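Local coordinates for protein probable oxidoreductase (PDB 4B7C) that probably catalyses an NADP(H)-dependent oxidation or reduction, as a member of the medium-chain dehydrogenase/reductase family, at residues B[62-67]-B[279-284]; B[138-143]-B[245-250]. One frame throughout, in Å; residues are numbered along the deposited sequence.

Interaction 1: residues B[62-67]-B[279-284]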
loop_
_atom_site.group_PDB
_atom_site.type_symbol
_atom_site.label_atom_id
_atom_site.label_comp_id
_atom_site.label_asym_id
_atom_site.label_seq_id
_atom_site.Cartn_x
_atom_site.Cartn_y
_atom_site.Cartn_z
ATOM N N ARG B 62 5.492 18.304 -7.238
ATOM C CA ARG B 62 4.458 18.410 -6.234
ATOM C C ARG B 62 4.781 17.410 -5.109
ATOM O O ARG B 62 5.113 16.264 -5.374
ATOM C CB ARG B 62 3.084 18.176 -6.898
ATOM C CG ARG B 62 1.881 18.897 -6.268
ATOM C CD ARG B 62 1.637 18.306 -4.882
ATOM N NE ARG B 62 1.079 16.947 -4.869
ATOM C CZ ARG B 62 -0.191 16.645 -5.135
ATOM N NH1 ARG B 62 -1.066 17.589 -5.474
ATOM N NH2 ARG B 62 -0.588 15.379 -5.073
ATOM N N SER B 63 4.710 17.869 -3.859
ATOM C CA SER B 63 5.006 17.036 -2.696
ATOM C C SER B 63 4.131 17.440 -1.509
ATOM O O SER B 63 3.191 18.223 -1.674
ATOM C CB SER B 63 6.482 17.183 -2.345
ATOM O OG SER B 63 6.903 16.190 -1.461
ATOM N N TYR B 64 4.420 16.887 -0.324
ATOM C CA TYR B 64 3.638 17.192 0.886
ATOM C C TYR B 64 3.965 18.583 1.402
ATOM O O TYR B 64 3.181 19.174 2.148
ATOM C CB TYR B 64 3.809 16.129 2.001
ATOM C CG TYR B 64 5.227 15.923 2.488
ATOM C CD1 TYR B 64 6.069 15.006 1.863
ATOM C CD2 TYR B 64 5.730 16.646 3.574
ATOM C CE1 TYR B 64 7.374 14.824 2.301
ATOM C CE2 TYR B 64 7.034 16.473 4.018
ATOM C CZ TYR B 64 7.857 15.560 3.376
ATOM O OH TYR B 64 9.154 15.378 3.810
ATOM N N ILE B 65 5.129 19.098 1.006
ATOM C CA ILE B 65 5.442 20.522 1.204
ATOM C C ILE B 65 5.962 21.171 -0.078
ATOM O O ILE B 65 6.678 20.538 -0.853
ATOM C CB ILE B 65 6.419 20.729 2.368
ATOM C CG1 ILE B 65 7.546 19.710 2.281
ATOM C CG2 ILE B 65 5.664 20.562 3.683
ATOM C CD1 ILE B 65 8.576 19.882 3.376
ATOM N N PRO B 66 5.601 22.442 -0.318
ATOM C CA PRO B 66 6.011 23.054 -1.583
ATOM C C PRO B 66 7.531 23.080 -1.774
ATOM O O PRO B 66 8.273 23.209 -0.804
ATOM C CB PRO B 66 5.460 24.483 -1.480
ATOM C CG PRO B 66 4.367 24.413 -0.478
ATOM C CD PRO B 66 4.795 23.365 0.505
ATOM N N PRO B 67 7.997 22.980 -3.032
ATOM C CA PRO B 67 9.435 23.093 -3.264
ATOM C C PRO B 67 9.981 24.435 -2.798
ATOM O O PRO B 67 9.262 25.427 -2.771
ATOM C CB PRO B 67 9.579 22.976 -4.786
ATOM C CG PRO B 67 8.243 22.632 -5.332
ATOM C CD PRO B 67 7.216 22.890 -4.279
ATOM N N VAL B 279 3.638 11.271 7.412
ATOM C CA VAL B 279 4.445 12.483 7.524
ATOM C C VAL B 279 4.335 12.988 8.974
ATOM O O VAL B 279 3.233 13.057 9.527
ATOM C CB VAL B 279 3.954 13.536 6.507
ATOM C CG1 VAL B 279 4.284 14.936 6.943
ATOM C CG2 VAL B 279 4.587 13.284 5.144
ATOM N N VAL B 280 5.476 13.274 9.605
ATOM C CA VAL B 280 5.510 13.507 11.069
ATOM C C VAL B 280 4.676 14.718 11.497
ATOM O O VAL B 280 4.079 14.715 12.563
ATOM C CB VAL B 280 6.967 13.623 11.619
ATOM C CG1 VAL B 280 7.675 14.839 11.054
ATOM C CG2 VAL B 280 6.973 13.685 13.140
ATOM N N MET B 281 4.596 15.732 10.652
ATOM C CA MET B 281 3.834 16.941 11.009
ATOM C C MET B 281 2.343 16.691 11.226
ATOM O O MET B 281 1.683 17.448 11.933
ATOM C CB MET B 281 4.020 18.023 9.960
ATOM C CG MET B 281 3.034 17.872 8.729
ATOM S SD MET B 281 3.494 18.394 7.001
ATOM C CE MET B 281 3.015 20.126 7.031
ATOM N N ASP B 282 1.825 15.617 10.637
ATOM C CA ASP B 282 0.426 15.229 10.864
ATOM C C ASP B 282 0.173 14.885 12.334
ATOM O O ASP B 282 -0.975 14.842 12.772
ATOM C CB ASP B 282 0.014 14.038 9.985
ATOM C CG ASP B 282 -0.089 14.393 8.511
ATOM O OD1 ASP B 282 -0.031 15.585 8.172
ATOM O OD2 ASP B 282 -0.228 13.474 7.685
ATOM N N TYR B 283 1.244 14.609 13.075
ATOM C CA TYR B 283 1.142 14.208 14.485
ATOM C C TYR B 283 1.483 15.335 15.480
ATOM O O TYR B 283 1.611 15.083 16.675
ATOM C CB TYR B 283 2.039 12.986 14.746
ATOM C CG TYR B 283 1.568 11.729 14.063
ATOM C CD1 TYR B 283 1.909 11.469 12.740
ATOM C CD2 TYR B 283 0.747 10.819 14.714
ATOM C CE1 TYR B 283 1.474 10.318 12.090
ATOM C CE2 TYR B 283 0.302 9.676 14.067
ATOM C CZ TYR B 283 0.673 9.442 12.744
ATOM O OH TYR B 283 0.265 8.295 12.094
ATOM N N ALA B 284 1.565 16.565 14.983
ATOM C CA ALA B 284 1.973 17.732 15.783
ATOM C C ALA B 284 1.251 17.840 17.124
ATOM O O ALA B 284 1.876 18.121 18.133
ATOM C CB ALA B 284 1.811 19.033 14.992
#
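Val279 meets Tyr64 where the loop 62-67 approaches the loop that follows strand 274-277. Its CG2 methyl sits over the centre of one face of the tyrosine ring, 3.8 Å from the centroid of the Tyr64 ring. The approach is 13° off the ring normal, a clear CH-pi contact. CG1 lies to one side, with Val279 CG1 4.0 Å from Tyr64 CD2. The position of CG2 follows from the valine rotamer, which turns this methyl opposite the carbonyl carbon while CG1 lies anti to the backbone N (chi1 155°). A branched residue suits the place because it offers the ring two methyls from a short stem, and a tyrosine suits the other side because its flat face receives a methyl without a polar partner. Trp57 of helix 53-58 packs against both Tyr64 and Ile65.

Val280 turns to the other side, onto Met132, Met135 and Thr136 of helix 132-145. Met281 comes back toward the loop. Its thioether reaches Tyr64 obliquely, with SD 4.4 Å from Tyr64 CD2, and its terminal methyl extends to the isoleucine, Met281 CE lying 4.3 Å from Ile65 CG2. A long, unbranched methionine is able to span this distance. Asp282 closes the 3-10 turn through its backbone, Asp282 N donating to Val279 O at 3.1 Å, while its carboxylate OD2 forms a salt bridge with Arg272 NE of the second subunit.

No hydrogen bond crosses between the two segments. The meeting of the N-terminal oxidoreductase region with the dinucleotide-binding region therefore rests here on dispersion and CH-pi attraction, with the methyl centred on the ring as its most specific element and no directional polar bond to fix one segment against the other.

Interaction 2: residues B[138-143]-B[245-250]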
loop_
_atom_site.group_PDB
_atom_site.type_symbol
_atom_site.label_atom_id
_atom_site.label_comp_id
_atom_site.label_asym_id
_atom_site.label_seq_id
_atom_site.Cartn_x
_atom_site.Cartn_y
_atom_site.Cartn_z
ATOM N N TYR B 138 8.953 7.394 16.035
ATOM C CA TYR B 138 7.982 7.122 17.088
ATOM C C TYR B 138 6.569 6.937 16.529
ATOM O O TYR B 138 5.928 5.902 16.754
ATOM C CB TYR B 138 7.993 8.284 18.087
ATOM C CG TYR B 138 7.134 8.085 19.301
ATOM C CD1 TYR B 138 7.647 7.474 20.446
ATOM C CD2 TYR B 138 5.818 8.545 19.334
ATOM C CE1 TYR B 138 6.862 7.301 21.568
ATOM C CE2 TYR B 138 5.027 8.379 20.461
ATOM C CZ TYR B 138 5.555 7.755 21.572
ATOM O OH TYR B 138 4.784 7.596 22.696
ATOM N N PHE B 139 6.094 7.932 15.793
ATOM C CA PHE B 139 4.712 7.888 15.300
ATOM C C PHE B 139 4.530 6.920 14.126
ATOM O O PHE B 139 3.546 6.194 14.073
ATOM C CB PHE B 139 4.185 9.291 14.989
ATOM C CG PHE B 139 3.962 10.112 16.221
ATOM C CD1 PHE B 139 2.956 9.779 17.103
ATOM C CD2 PHE B 139 4.786 11.178 16.522
ATOM C CE1 PHE B 139 2.767 10.505 18.266
ATOM C CE2 PHE B 139 4.609 11.905 17.689
ATOM C CZ PHE B 139 3.600 11.570 18.560
ATOM N N ALA B 140 5.486 6.891 13.216
ATOM C CA ALA B 140 5.420 5.979 12.063
ATOM C C ALA B 140 5.390 4.525 12.518
ATOM O O ALA B 140 4.527 3.750 12.103
ATOM C CB ALA B 140 6.568 6.233 11.114
ATOM N N LEU B 141 6.300 4.162 13.421
ATOM C CA LEU B 141 6.345 2.785 13.918
ATOM C C LEU B 141 5.110 2.435 14.714
ATOM O O LEU B 141 4.438 1.456 14.426
ATOM C CB LEU B 141 7.592 2.523 14.785
ATOM C CG LEU B 141 7.688 1.087 15.331
ATOM C CD1 LEU B 141 7.904 0.112 14.175
ATOM C CD2 LEU B 141 8.800 0.932 16.368
ATOM N N LEU B 142 4.812 3.240 15.718
ATOM C CA LEU B 142 3.771 2.893 16.685
ATOM C C LEU B 142 2.341 3.103 16.186
ATOM O O LEU B 142 1.455 2.294 16.470
ATOM C CB LEU B 142 3.979 3.658 17.997
ATOM C CG LEU B 142 5.318 3.402 18.709
ATOM C CD1 LEU B 142 5.431 4.267 19.965
ATOM C CD2 LEU B 142 5.495 1.923 19.032
ATOM N N ASP B 143 2.106 4.189 15.462
ATOM C CA ASP B 143 0.745 4.479 14.983
ATOM C C ASP B 143 0.408 3.771 13.662
ATOM O O ASP B 143 -0.707 3.318 13.474
ATOM C CB ASP B 143 0.506 5.980 14.843
ATOM C CG ASP B 143 -0.961 6.305 14.610
ATOM O OD1 ASP B 143 -1.773 6.038 15.522
ATOM O OD2 ASP B 143 -1.284 6.807 13.510
ATOM N N VAL B 245 5.363 0.643 6.501
ATOM C CA VAL B 245 5.252 2.083 6.677
ATOM C C VAL B 245 6.302 2.790 5.846
ATOM O O VAL B 245 7.500 2.508 5.952
ATOM C CB VAL B 245 5.306 2.505 8.166
ATOM C CG1 VAL B 245 6.533 1.964 8.854
ATOM C CG2 VAL B 245 5.243 4.020 8.280
ATOM N N LEU B 246 5.831 3.697 4.992
ATOM C CA LEU B 246 6.696 4.477 4.125
ATOM C C LEU B 246 6.952 5.856 4.742
ATOM O O LEU B 246 6.020 6.655 4.923
ATOM C CB LEU B 246 6.073 4.670 2.740
ATOM C CG LEU B 246 5.649 3.410 1.995
ATOM C CD1 LEU B 246 5.040 3.827 0.654
ATOM C CD2 LEU B 246 6.823 2.455 1.808
ATOM N N CYS B 247 8.216 6.120 5.051
ATOM C CA CYS B 247 8.643 7.405 5.625
ATOM C C CYS B 247 9.521 8.205 4.689
ATOM O O CYS B 247 9.657 9.414 4.842
ATOM C CB CYS B 247 9.418 7.173 6.907
ATOM S SG CYS B 247 8.370 6.603 8.230
ATOM N N GLY B 248 10.121 7.526 3.714
ATOM C CA GLY B 248 10.938 8.188 2.713
ATOM C C GLY B 248 11.488 7.205 1.693
ATOM O O GLY B 248 11.215 6.004 1.780
ATOM N N ALA B 249 12.261 7.727 0.741
ATOM C CA ALA B 249 12.945 6.921 -0.288
ATOM C C ALA B 249 14.305 7.521 -0.713
ATOM O O ALA B 249 14.465 8.098 -1.804
ATOM C CB ALA B 249 12.036 6.739 -1.498
ATOM N N ILE B 250 15.307 7.322 0.134
ATOM C CA ILE B 250 16.614 7.976 -0.038
ATOM C C ILE B 250 17.341 7.501 -1.298
ATOM O O ILE B 250 18.037 8.278 -1.959
ATOM C CB ILE B 250 17.554 7.677 1.163
ATOM C CG1 ILE B 250 17.065 8.337 2.453
ATOM C CG2 ILE B 250 18.967 8.186 0.894
ATOM C CD1 ILE B 250 17.614 7.729 3.729
#
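The backbone bond from Asp143 N to Phe139 O, 2.8 Å long, belongs to the helical turn that presents Ala140 to Val245 and Cys247. A second bond, from Leu142 N to Tyr138 O, helps hold the same turn, although the helix widens into a pi-type turn at 140-143. Ala140 makes the side-chain contacts of the helix, its CB pointing at the end of strand 242-246.

Two side chains meet that single methyl. The sulfur of the cysteine comes closest, with Ala140 CB 3.4 Å from Cys247 SG, a snug approach for carbon and sulfur. The valine adds its CG2 branch, with Val245 CG2 3.8 Å from Ala140 CB; this branch lies anti to the backbone N and also comes within 3.9 Å of Ala140 O. Val245 and Cys247 lie two positions apart along the chain and both point toward the helix, while Leu246 between them turns its first side-chain bond away from the helix and packs on Tyr265 of the second subunit. Alanine suits its place because its short side chain ends at the methyl, so the sulfur can come up to it at close packing distance, and the beta-branched valine and the slim cysteine meet that methyl from the strand side. Phe223 of the neighbouring strand 219-224 touches all three residues and extends this buried apolar cluster.

Val245 is bonded through its backbone to Phe222 and Asp224, and Leu246 to Glu276 and Met278, so the strand is held on both flanks. This is helix-on-sheet packing at the carboxyl end of an inner strand, typical of the six-stranded parallel sheet, order 3-2-1-4-5-6, of a Rossmann fold.

How the interactions relate
From the N terminus, the chain first passes residues 62-67, in the loop between helix 53-58 and strand 77-85, and then enters helix 132-145, where interaction 2 begins. Residues 245-250 close that inner loop before the chain reaches 279-284, which closes the larger one, so interaction 2 lies wholly within the span of interaction 1. Interaction 1 ties the N-terminal region to the Rossmann domain; interaction 2 fastens helix 132-145 to the parallel sheet. The two meet directly, for Tyr283 OH lies 2.6 Å from Asp143 OD2, a probable hydrogen bond, and the Tyr283 ring stacks with that of Phe139. Both also border the second subunit.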